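Wnt inhibitor of Dorsal protein (Drosophila melanogaster, PDB 4KRR) probably acts as a secreted Wnt ligand for frizzled seven-transmembrane receptors, and is represented here by its N-terminal domain and linker. Local coordinates at residues 16-21 with 156-161; 21-26 with 55-60; 30-33 with 37-40; 61-66 with 102-107. One frame throughout, in Å; residues are numbered along the deposited sequence.

Contact 1: residues 16-21 with 156-161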
loop_
_atom_site.group_PDB
_atom_site.type_symbol
_atom_site.label_atom_id
_atom_site.label_comp_id
_atom_site.label_asym_id
_atom_site.label_seq_id
_atom_site.Cartn_x
_atom_site.Cartn_y
_atom_site.Cartn_z
ATOM N N LEU A 16 -2.524 9.434 0.742
ATOM C CA LEU A 16 -1.986 9.767 2.060
ATOM C C LEU A 16 -3.082 10.035 3.093
ATOM O O LEU A 16 -2.909 9.745 4.277
ATOM C CB LEU A 16 -1.031 10.960 1.973
ATOM C CG LEU A 16 0.240 10.726 1.156
ATOM C CD1 LEU A 16 1.167 11.929 1.239
ATOM C CD2 LEU A 16 0.947 9.460 1.613
ATOM N N LYS A 17 -4.202 10.592 2.647
ATOM C CA LYS A 17 -5.331 10.818 3.544
ATOM C C LYS A 17 -5.890 9.483 4.027
ATOM O O LYS A 17 -6.149 9.300 5.216
ATOM C CB LYS A 17 -6.426 11.637 2.858
ATOM C CG LYS A 17 -7.633 11.919 3.744
ATOM C CD LYS A 17 -8.687 12.727 3.002
ATOM C CE LYS A 17 -9.918 12.960 3.866
ATOM N NZ LYS A 17 -10.949 13.771 3.160
ATOM N N GLN A 18 -6.060 8.551 3.094
ATOM C CA GLN A 18 -6.540 7.215 3.419
ATOM C C GLN A 18 -5.532 6.491 4.307
ATOM O O GLN A 18 -5.907 5.825 5.276
ATOM C CB GLN A 18 -6.791 6.413 2.139
ATOM C CG GLN A 18 -7.141 4.949 2.367
ATOM C CD GLN A 18 -8.453 4.764 3.111
ATOM O OE1 GLN A 18 -8.470 4.556 4.326
ATOM N NE2 GLN A 18 -9.561 4.834 2.383
ATOM N N ALA A 19 -4.254 6.638 3.972
ATOM C CA ALA A 19 -3.181 5.994 4.719
ATOM C C ALA A 19 -3.126 6.502 6.154
ATOM O O ALA A 19 -2.942 5.721 7.090
ATOM C CB ALA A 19 -1.844 6.212 4.023
ATOM N N LEU A 20 -3.291 7.812 6.321
ATOM C CA LEU A 20 -3.294 8.427 7.646
ATOM C C LEU A 20 -4.447 7.918 8.512
ATOM O O LEU A 20 -4.262 7.637 9.697
ATOM C CB LEU A 20 -3.358 9.951 7.532
ATOM C CG LEU A 20 -3.468 10.727 8.849
ATOM C CD1 LEU A 20 -2.258 10.471 9.736
ATOM C CD2 LEU A 20 -3.645 12.215 8.588
ATOM N N ASP A 21 -5.632 7.803 7.923
ATOM C CA ASP A 21 -6.798 7.326 8.662
ATOM C C ASP A 21 -6.606 5.891 9.137
ATOM O O ASP A 21 -6.970 5.549 10.262
ATOM C CB ASP A 21 -8.067 7.438 7.819
ATOM C CG ASP A 21 -8.465 8.875 7.560
ATOM O OD1 ASP A 21 -7.990 9.766 8.296
ATOM O OD2 ASP A 21 -9.253 9.115 6.622
ATOM N N LYS A 156 -9.317 -5.723 -2.302
ATOM C CA LYS A 156 -10.041 -5.713 -1.034
ATOM C C LYS A 156 -10.211 -4.282 -0.546
ATOM O O LYS A 156 -9.464 -3.394 -0.961
ATOM C CB LYS A 156 -9.273 -6.498 0.035
ATOM C CG LYS A 156 -9.070 -7.966 -0.254
ATOM C CD LYS A 156 -8.396 -8.660 0.921
ATOM C CE LYS A 156 -7.053 -8.026 1.248
ATOM N NZ LYS A 156 -6.360 -8.736 2.360
ATOM N N PRO A 157 -11.199 -4.050 0.335
ATOM C CA PRO A 157 -11.273 -2.753 1.015
ATOM C C PRO A 157 -9.952 -2.465 1.721
ATOM O O PRO A 157 -9.311 -3.389 2.225
ATOM C CB PRO A 157 -12.407 -2.946 2.031
ATOM C CG PRO A 157 -12.688 -4.429 2.055
ATOM C CD PRO A 157 -12.319 -4.929 0.703
ATOM N N PHE A 158 -9.540 -1.204 1.739
ATOM C CA PHE A 158 -8.203 -0.871 2.213
ATOM C C PHE A 158 -7.986 -1.202 3.688
ATOM O O PHE A 158 -6.858 -1.460 4.111
ATOM C CB PHE A 158 -7.861 0.592 1.934
ATOM C CG PHE A 158 -6.437 0.930 2.239
ATOM C CD1 PHE A 158 -5.417 0.469 1.424
ATOM C CD2 PHE A 158 -6.110 1.685 3.352
ATOM C CE1 PHE A 158 -4.098 0.762 1.706
ATOM C CE2 PHE A 158 -4.792 1.985 3.638
ATOM C CZ PHE A 158 -3.786 1.523 2.813
ATOM N N GLU A 159 -9.068 -1.207 4.461
ATOM C CA GLU A 159 -8.993 -1.533 5.882
ATOM C C GLU A 159 -8.444 -2.944 6.104
ATOM O O GLU A 159 -7.739 -3.196 7.081
ATOM C CB GLU A 159 -10.367 -1.392 6.548
ATOM C CG GLU A 159 -11.067 -0.063 6.284
ATOM C CD GLU A 159 -11.855 -0.057 4.984
ATOM O OE1 GLU A 159 -12.926 -0.699 4.934
ATOM O OE2 GLU A 159 -11.403 0.585 4.012
ATOM N N ALA A 160 -8.768 -3.857 5.192
ATOM C CA ALA A 160 -8.292 -5.236 5.290
ATOM C C ALA A 160 -6.813 -5.335 4.929
ATOM O O ALA A 160 -6.050 -6.056 5.575
ATOM C CB ALA A 160 -9.125 -6.154 4.406
ATOM N N ILE A 161 -6.415 -4.608 3.890
ATOM C CA ILE A 161 -5.011 -4.513 3.503
ATOM C C ILE A 161 -4.198 -3.862 4.625
ATOM O O ILE A 161 -3.075 -4.278 4.916
ATOM C CB ILE A 161 -4.850 -3.715 2.188
ATOM C CG1 ILE A 161 -5.584 -4.430 1.047
ATOM C CG2 ILE A 161 -3.376 -3.510 1.844
ATOM C CD1 ILE A 161 -5.631 -3.649 -0.253
#
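Gln18, in the middle of helix 8-26, and Phe158, at the start of helix 158-170, have their CA atoms 8.3 Å apart, the closest backbone approach between 16-21 and 156-161. Both side chains point into the gap, and each reaches past the other toward the opposite helix. The closest pair is Gln18 CG and Phe158 CD2, at 3.6 Å. The Gln18 chain bends at its second torsion (chi2 64°), and this brings the amide alongside the ring, with OE1 3.8 Å from Phe158 CD2. The amide and ring planes are 43° apart, so the two groups are not stacked. No hydrogen bond joins the segments, and the contact rests on van der Waals packing. Ala19 adds a looser touch, with its CA 4.5 Å from Phe158 CE2. Phe158 also packs on Ile61 and Ala65, so its ring lies between helix 8-26 and helix 53-75. Pro157 is the N-cap of helix 158-170, just ahead of Phe158. Helix 158-170 follows the hairpin of strands 130-136 and 149-155, and the contact joins the start of this helix to helix 8-26 in the helical core of the Wnt N-terminal domain.

Contact 2: residues 21-26 with 55-60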
loop_
_atom_site.group_PDB
_atom_site.type_symbol
_atom_site.label_atom_id
_atom_site.label_comp_id
_atom_site.label_asym_id
_atom_site.label_seq_id
_atom_site.Cartn_x
_atom_site.Cartn_y
_atom_site.Cartn_z
ATOM N N ASP A 21 -5.632 7.803 7.923
ATOM C CA ASP A 21 -6.798 7.326 8.662
ATOM C C ASP A 21 -6.606 5.891 9.137
ATOM O O ASP A 21 -6.970 5.549 10.262
ATOM C CB ASP A 21 -8.067 7.438 7.819
ATOM C CG ASP A 21 -8.465 8.875 7.560
ATOM O OD1 ASP A 21 -7.990 9.766 8.296
ATOM O OD2 ASP A 21 -9.253 9.115 6.622
ATOM N N SER A 22 -6.025 5.060 8.277
ATOM C CA SER A 22 -5.770 3.667 8.620
ATOM C C SER A 22 -4.680 3.566 9.680
ATOM O O SER A 22 -4.752 2.734 10.587
ATOM C CB SER A 22 -5.379 2.870 7.374
ATOM O OG SER A 22 -6.455 2.809 6.452
ATOM N N CYS A 23 -3.676 4.428 9.558
ATOM C CA CYS A 23 -2.558 4.466 10.490
ATOM C C CYS A 23 -3.014 4.886 11.888
ATOM O O CYS A 23 -2.654 4.255 12.881
ATOM C CB CYS A 23 -1.484 5.427 9.968
ATOM S SG CYS A 23 -0.019 5.581 11.007
ATOM N N GLN A 24 -3.811 5.948 11.960
ATOM C CA GLN A 24 -4.293 6.454 13.241
ATOM C C GLN A 24 -5.284 5.491 13.893
ATOM O O GLN A 24 -5.403 5.442 15.116
ATOM C CB GLN A 24 -4.924 7.841 13.077
ATOM C CG GLN A 24 -3.922 8.921 12.703
ATOM C CD GLN A 24 -4.512 10.317 12.725
ATOM O OE1 GLN A 24 -5.688 10.513 12.421
ATOM N NE2 GLN A 24 -3.694 11.298 13.091
ATOM N N GLN A 25 -5.994 4.727 13.070
ATOM C CA GLN A 25 -6.957 3.755 13.572
ATOM C C GLN A 25 -6.249 2.506 14.103
ATOM O O GLN A 25 -6.623 1.965 15.143
ATOM C CB GLN A 25 -7.951 3.382 12.472
ATOM C CG GLN A 25 -8.897 2.249 12.832
ATOM C CD GLN A 25 -9.906 1.977 11.735
ATOM O OE1 GLN A 25 -10.314 2.888 11.019
ATOM N NE2 GLN A 25 -10.305 0.722 11.590
ATOM N N SER A 26 -5.212 2.067 13.398
ATOM C CA SER A 26 -4.481 0.867 13.796
ATOM C C SER A 26 -3.577 1.098 15.007
ATOM O O SER A 26 -3.221 0.152 15.713
ATOM C CB SER A 26 -3.659 0.323 12.625
ATOM O OG SER A 26 -4.501 -0.108 11.568
ATOM N N ASP A 55 9.021 3.749 10.742
ATOM C CA ASP A 55 9.344 4.316 9.431
ATOM C C ASP A 55 8.870 3.365 8.343
ATOM O O ASP A 55 8.290 3.777 7.337
ATOM C CB ASP A 55 10.855 4.520 9.279
ATOM C CG ASP A 55 11.398 5.604 10.188
ATOM O OD1 ASP A 55 10.776 6.684 10.276
ATOM O OD2 ASP A 55 12.457 5.372 10.811
ATOM N N VAL A 56 9.133 2.082 8.563
ATOM C CA VAL A 56 8.755 1.028 7.635
ATOM C C VAL A 56 7.240 0.932 7.455
ATOM O O VAL A 56 6.753 0.822 6.330
ATOM C CB VAL A 56 9.325 -0.327 8.098
ATOM C CG1 VAL A 56 8.735 -1.474 7.293
ATOM C CG2 VAL A 56 10.842 -0.310 7.991
ATOM N N TYR A 57 6.495 0.984 8.554
ATOM C CA TYR A 57 5.039 0.910 8.467
ATOM C C TYR A 57 4.455 2.086 7.688
ATOM O O TYR A 57 3.627 1.898 6.799
ATOM C CB TYR A 57 4.383 0.842 9.849
ATOM C CG TYR A 57 2.881 1.010 9.773
ATOM C CD1 TYR A 57 2.058 -0.066 9.460
ATOM C CD2 TYR A 57 2.288 2.251 9.983
ATOM C CE1 TYR A 57 0.685 0.086 9.373
ATOM C CE2 TYR A 57 0.920 2.412 9.892
ATOM C CZ TYR A 57 0.124 1.327 9.590
ATOM O OH TYR A 57 -1.237 1.491 9.504
ATOM N N VAL A 58 4.883 3.294 8.042
ATOM C CA VAL A 58 4.356 4.508 7.428
ATOM C C VAL A 58 4.569 4.521 5.918
ATOM O O VAL A 58 3.652 4.830 5.156
ATOM C CB VAL A 58 4.962 5.774 8.065
ATOM C CG1 VAL A 58 4.530 7.016 7.304
ATOM C CG2 VAL A 58 4.546 5.872 9.526
ATOM N N ALA A 59 5.777 4.168 5.492
ATOM C CA ALA A 59 6.091 4.089 4.071
ATOM C C ALA A 59 5.273 2.992 3.391
ATOM O O ALA A 59 4.804 3.166 2.264
ATOM C CB ALA A 59 7.583 3.846 3.868
ATOM N N ALA A 60 5.110 1.865 4.080
ATOM C CA ALA A 60 4.343 0.738 3.555
ATOM C C ALA A 60 2.865 1.074 3.388
ATOM O O ALA A 60 2.289 0.845 2.323
ATOM C CB ALA A 60 4.508 -0.485 4.450
HETATM O O HOH W 1 -2.712 -0.693 9.339
#
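Cys23 and Tyr57 meet where helix 8-26 packs against helix 53-75, beside a disulfide of the Wnt N-terminal domain. The short helical segments run closer to antiparallel than parallel, at 140°, and their axes approach to 10.9 Å. The Tyr57 side chain spans from helix 53-75 to helix 8-26. Its CG is anti to the backbone N (chi1 170°), which sends the ring across. Cys23 SG reaches the edge of the ring, 3.5 Å from Tyr57 CE2. It stays near the ring plane, 84° off the ring normal, so this is an edge-on sulfur-aromatic contact. Cys23 CB sits in the ring plane as well, 3.9 Å from Tyr57 CE2. The phenol oxygen reaches the backbone of helix 8-26, with Tyr57 OH 3.4 Å from Cys23 CA. The hydroxyl makes no direct hydrogen bond to 21-26. Instead a water near the ring plane bridges the helices, 2.6 Å from Tyr57 OH and 2.9 Å from Ser26 OG. Ser26 is one turn beyond Ser22, and its OG also lies 3.0 Å from Ser22 O. Around the contact, Cys23 forms a disulfide with Cys34, and the Tyr57 ring meets Phe27 edge-to-face. The sulfur that touches the ring therefore belongs to a covalent cross-link, which limits its movement. The water gives the buried phenol a polar partner where Ser26 OG itself, 4.2 Å from Tyr57 OH, is too distant for a hydrogen bond.

Contact 3: residues 30-33 with 37-40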
loop_
_atom_site.group_PDB
_atom_site.type_symbol
_atom_site.label_atom_id
_atom_site.label_comp_id
_atom_site.label_asym_id
_atom_site.label_seq_id
_atom_site.Cartn_x
_atom_site.Cartn_y
_atom_site.Cartn_z
ATOM N N GLN A 30 -1.725 2.514 20.793
ATOM C CA GLN A 30 -0.292 2.341 21.013
ATOM C C GLN A 30 0.386 3.617 21.513
ATOM O O GLN A 30 -0.203 4.697 21.483
ATOM C CB GLN A 30 0.383 1.851 19.730
ATOM C CG GLN A 30 -0.393 0.761 19.005
ATOM C CD GLN A 30 -0.729 -0.413 19.904
ATOM O OE1 GLN A 30 0.113 -0.885 20.667
ATOM N NE2 GLN A 30 -1.969 -0.884 19.824
ATOM N N ARG A 31 1.628 3.479 21.974
ATOM C CA ARG A 31 2.400 4.611 22.487
ATOM C C ARG A 31 2.716 5.597 21.370
ATOM O O ARG A 31 2.588 6.813 21.537
ATOM C CB ARG A 31 3.688 4.129 23.159
ATOM C CG ARG A 31 3.465 3.491 24.525
ATOM C CD ARG A 31 4.461 2.354 24.790
ATOM N NE ARG A 31 3.961 1.409 25.790
ATOM C CZ ARG A 31 4.213 1.491 27.093
ATOM N NH1 ARG A 31 4.969 2.471 27.566
ATOM N NH2 ARG A 31 3.711 0.592 27.928
ATOM N N TRP A 32 3.143 5.066 20.232
ATOM C CA TRP A 32 3.188 5.851 19.015
ATOM C C TRP A 32 1.831 5.692 18.349
ATOM O O TRP A 32 1.592 4.723 17.627
ATOM C CB TRP A 32 4.307 5.372 18.092
ATOM C CG TRP A 32 4.419 6.195 16.856
ATOM C CD1 TRP A 32 5.004 7.421 16.738
ATOM C CD2 TRP A 32 3.924 5.858 15.556
ATOM N NE1 TRP A 32 4.905 7.869 15.444
ATOM C CE2 TRP A 32 4.246 6.928 14.698
ATOM C CE3 TRP A 32 3.240 4.756 15.033
ATOM C CZ2 TRP A 32 3.910 6.928 13.346
ATOM C CZ3 TRP A 32 2.907 4.758 13.690
ATOM C CH2 TRP A 32 3.240 5.836 12.863
ATOM N N ASN A 33 0.932 6.633 18.617
ATOM C CA ASN A 33 -0.432 6.546 18.114
ATOM C C ASN A 33 -0.599 7.176 16.737
ATOM O O ASN A 33 -1.671 7.682 16.404
ATOM C CB ASN A 33 -1.416 7.169 19.107
ATOM C CG ASN A 33 -1.119 8.628 19.384
ATOM O OD1 ASN A 33 -0.008 9.104 19.151
ATOM N ND2 ASN A 33 -2.113 9.347 19.895
ATOM N N GLN A 37 1.150 14.887 12.715
ATOM C CA GLN A 37 2.356 15.671 12.474
ATOM C C GLN A 37 3.522 14.775 12.076
ATOM O O GLN A 37 4.217 15.043 11.094
ATOM C CB GLN A 37 2.713 16.494 13.705
ATOM N N ASP A 38 3.723 13.702 12.832
ATOM C CA ASP A 38 4.821 12.781 12.570
ATOM C C ASP A 38 4.586 11.953 11.310
ATOM O O ASP A 38 5.527 11.636 10.585
ATOM C CB ASP A 38 5.048 11.855 13.766
ATOM C CG ASP A 38 6.304 11.016 13.620
ATOM O OD1 ASP A 38 7.308 11.541 13.094
ATOM O OD2 ASP A 38 6.289 9.835 14.026
ATOM N N PHE A 39 3.330 11.596 11.059
ATOM C CA PHE A 39 2.984 10.802 9.885
ATOM C C PHE A 39 3.302 11.568 8.607
ATOM O O PHE A 39 3.902 11.028 7.681
ATOM C CB PHE A 39 1.501 10.416 9.909
ATOM C CG PHE A 39 1.075 9.571 8.738
ATOM C CD1 PHE A 39 1.193 8.194 8.783
ATOM C CD2 PHE A 39 0.559 10.158 7.591
ATOM C CE1 PHE A 39 0.805 7.415 7.710
ATOM C CE2 PHE A 39 0.174 9.385 6.513
ATOM C CZ PHE A 39 0.296 8.010 6.573
ATOM N N VAL A 40 2.887 12.830 8.568
ATOM C CA VAL A 40 3.126 13.684 7.411
ATOM C C VAL A 40 4.618 13.945 7.209
ATOM O O VAL A 40 5.116 13.897 6.086
ATOM C CB VAL A 40 2.371 15.024 7.544
ATOM C CG1 VAL A 40 2.801 15.999 6.458
ATOM C CG2 VAL A 40 0.866 14.788 7.492
#
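The Trp32 indole and the Asp38 carboxylate meet at the indole's edge, with their planes 87° apart. Asp38 OD2 and CG both come at this edge, near the indole plane. Outside the two segments, the indole meets Phe27 edge-to-face and the Tyr203 ring at about 45°. Its benzene side rests on Cys23 and Val58. One hydrogen bond carries the contact: Trp32 NE1 donates to Asp38 OD2 over 2.8 Å. The N-H...O angle is 156°, so the bond is moderately straight. It uses the anti lone pair of OD2, the one turned away from the other carboxylate oxygen. The next closest ring atom is Trp32 CE2, 3.6 Å from Asp38 OD2. The first torsion of Asp38 (chi1 -172°) turns the carboxylate off helix 36-44 toward the indole. The bond satisfies the indole N-H of a buried ring. Asp38 lies in the first turn of its helix, where the helix dipole would tend to favour a negative charge. The arrangement is a side-chain hydrogen bond that ties the loop between helices 8-26 and 36-44 to the first turn of the helix it enters.

Contact 4: residues 61-66 with 102-107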
loop_
_atom_site.group_PDB
_atom_site.type_symbol
_atom_site.label_atom_id
_atom_site.label_comp_id
_atom_site.label_asym_id
_atom_site.label_seq_id
_atom_site.Cartn_x
_atom_site.Cartn_y
_atom_site.Cartn_z
ATOM N N ILE A 61 2.250 1.614 4.438
ATOM C CA ILE A 61 0.826 1.937 4.392
ATOM C C ILE A 61 0.551 3.075 3.405
ATOM O O ILE A 61 -0.512 3.128 2.787
ATOM C CB ILE A 61 0.245 2.266 5.799
ATOM C CG1 ILE A 61 -1.286 2.290 5.770
ATOM C CG2 ILE A 61 0.790 3.584 6.333
ATOM C CD1 ILE A 61 -1.932 0.913 5.767
ATOM N N SER A 62 1.522 3.971 3.242
ATOM C CA SER A 62 1.374 5.092 2.321
ATOM C C SER A 62 1.471 4.628 0.871
ATOM O O SER A 62 0.645 5.001 0.039
ATOM C CB SER A 62 2.416 6.175 2.610
ATOM O OG SER A 62 2.289 6.648 3.939
ATOM N N MET A 63 2.482 3.814 0.578
ATOM C CA MET A 63 2.625 3.215 -0.743
ATOM C C MET A 63 1.401 2.387 -1.113
ATOM O O MET A 63 0.893 2.479 -2.229
ATOM C CB MET A 63 3.863 2.323 -0.799
ATOM C CG MET A 63 3.936 1.482 -2.062
ATOM S SD MET A 63 5.388 0.427 -2.125
ATOM C CE MET A 63 5.055 -0.502 -3.621
ATOM N N ALA A 64 0.936 1.576 -0.167
ATOM C CA ALA A 64 -0.210 0.704 -0.398
ATOM C C ALA A 64 -1.474 1.500 -0.708
ATOM O O ALA A 64 -2.259 1.120 -1.577
ATOM C CB ALA A 64 -0.434 -0.208 0.801
ATOM N N ALA A 65 -1.663 2.606 0.003
ATOM C CA ALA A 65 -2.852 3.433 -0.175
ATOM C C ALA A 65 -2.827 4.164 -1.510
ATOM O O ALA A 65 -3.865 4.361 -2.138
ATOM C CB ALA A 65 -2.986 4.421 0.969
ATOM N N ILE A 66 -1.636 4.567 -1.937
ATOM C CA ILE A 66 -1.475 5.257 -3.208
ATOM C C ILE A 66 -1.743 4.306 -4.372
ATOM O O ILE A 66 -2.433 4.662 -5.329
ATOM C CB ILE A 66 -0.067 5.882 -3.334
ATOM C CG1 ILE A 66 0.095 7.017 -2.320
ATOM C CG2 ILE A 66 0.172 6.404 -4.743
ATOM C CD1 ILE A 66 1.465 7.660 -2.333
ATOM N N GLU A 102 3.596 -0.682 -11.402
ATOM C CA GLU A 102 4.628 -0.316 -12.366
ATOM C C GLU A 102 4.698 1.201 -12.549
ATOM O O GLU A 102 5.787 1.776 -12.635
ATOM C CB GLU A 102 4.394 -1.015 -13.707
ATOM C CG GLU A 102 4.577 -2.535 -13.659
ATOM C CD GLU A 102 4.109 -3.226 -14.927
ATOM O OE1 GLU A 102 3.432 -2.568 -15.745
ATOM O OE2 GLU A 102 4.416 -4.427 -15.097
ATOM N N GLN A 103 3.538 1.850 -12.606
ATOM C CA GLN A 103 3.490 3.308 -12.665
ATOM C C GLN A 103 4.036 3.917 -11.376
ATOM O O GLN A 103 4.600 5.013 -11.382
ATOM C CB GLN A 103 2.066 3.805 -12.929
ATOM C CG GLN A 103 1.460 3.288 -14.227
ATOM C CD GLN A 103 0.467 4.256 -14.842
ATOM O OE1 GLN A 103 0.563 5.469 -14.648
ATOM N NE2 GLN A 103 -0.492 3.723 -15.591
ATOM N N TYR A 104 3.870 3.196 -10.272
ATOM C CA TYR A 104 4.403 3.637 -8.991
ATOM C C TYR A 104 5.925 3.570 -8.998
ATOM O O TYR A 104 6.596 4.505 -8.565
ATOM C CB TYR A 104 3.839 2.792 -7.843
ATOM C CG TYR A 104 4.277 3.262 -6.470
ATOM C CD1 TYR A 104 5.470 2.820 -5.908
ATOM C CD2 TYR A 104 3.498 4.150 -5.736
ATOM C CE1 TYR A 104 5.877 3.251 -4.659
ATOM C CE2 TYR A 104 3.897 4.584 -4.481
ATOM C CZ TYR A 104 5.088 4.131 -3.951
ATOM O OH TYR A 104 5.496 4.555 -2.708
ATOM N N GLU A 105 6.465 2.457 -9.489
ATOM C CA GLU A 105 7.910 2.253 -9.518
ATOM C C GLU A 105 8.568 3.163 -10.551
ATOM O O GLU A 105 9.775 3.392 -10.512
ATOM C CB GLU A 105 8.247 0.786 -9.807
ATOM C CG GLU A 105 9.716 0.426 -9.601
ATOM C CD GLU A 105 10.018 -1.023 -9.927
ATOM O OE1 GLU A 105 9.088 -1.753 -10.330
ATOM O OE2 GLU A 105 11.189 -1.433 -9.779
ATOM N N LYS A 106 7.768 3.679 -11.476
ATOM C CA LYS A 106 8.259 4.630 -12.461
ATOM C C LYS A 106 8.370 6.013 -11.837
ATOM O O LYS A 106 9.418 6.654 -11.906
ATOM C CB LYS A 106 7.318 4.694 -13.661
ATOM C CG LYS A 106 7.941 4.265 -14.976
ATOM C CD LYS A 106 7.833 2.764 -15.173
ATOM C CE LYS A 106 8.022 2.393 -16.634
ATOM N NZ LYS A 106 7.700 0.962 -16.891
ATOM N N HIS A 107 7.275 6.468 -11.233
ATOM C CA HIS A 107 7.226 7.790 -10.624
ATOM C C HIS A 107 8.183 7.857 -9.445
ATOM O O HIS A 107 9.201 8.547 -9.495
ATOM C CB HIS A 107 5.803 8.116 -10.166
ATOM C CG HIS A 107 5.624 9.528 -9.703
ATOM N ND1 HIS A 107 5.785 10.612 -10.540
ATOM C CD2 HIS A 107 5.294 10.035 -8.492
ATOM C CE1 HIS A 107 5.564 11.724 -9.863
ATOM N NE2 HIS A 107 5.265 11.403 -8.618
#
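Met63 and Tyr104 form a Met-aromatic contact where helix 97-107 packs on helix 53-75 of the Wnt N-terminal domain. The tight part lies at the phenol end of the ring. Met63 CG sits over one face, 3.5 Å from Tyr104 CZ, and Met63 CB is 3.4 Å from Tyr104 OH. From CG the methionine runs extended, and its sulfur continues past the ring at a slant. Met63 SD is 4.5 Å from the centroid of the Tyr104 ring and 40° off its normal. The methyl group follows, with Met63 CE 4.0 Å from Tyr104 CE1. With chi1 at -176°, the Tyr104 ring reaches out from its own helix to 61-66. The solvent side is the outer surface of helix 97-107, where Glu102 and Lys106 are exposed. The hydroxyl is not bonded to 61-66; it hydrogen-bonds a glycerol, probably from the crystallisation liquor. The ring's other neighbour across the contact is looser: Ile66 comes at the edge, near the ring plane, with its CG2 4.1 Å from Tyr104 CD2.

All four contacts lie in the helical part of the Wnt N-terminal domain. Contacts 1 and 2 share helix 8-26 and are about 9 Å apart, centre to centre. Contacts 2 and 4 share helix 53-75, about 15 Å apart between centres. Contact 3 joins helix 36-44 to the loop before it; its centre is about 22 Å from that of contact 4, the widest separation. Along the chain, contact 3 is nested inside contact 2, contact 4 follows contact 2, and contact 1 encloses all three. Phe39 links several sites: it touches Leu20 of contact 1, Cys23 of contact 2 and Ser62 of contact 4. Helix 53-75 packs on helix 8-26 in contact 2 and on helix 97-107 in contact 4, so it lies at the middle of these contacts.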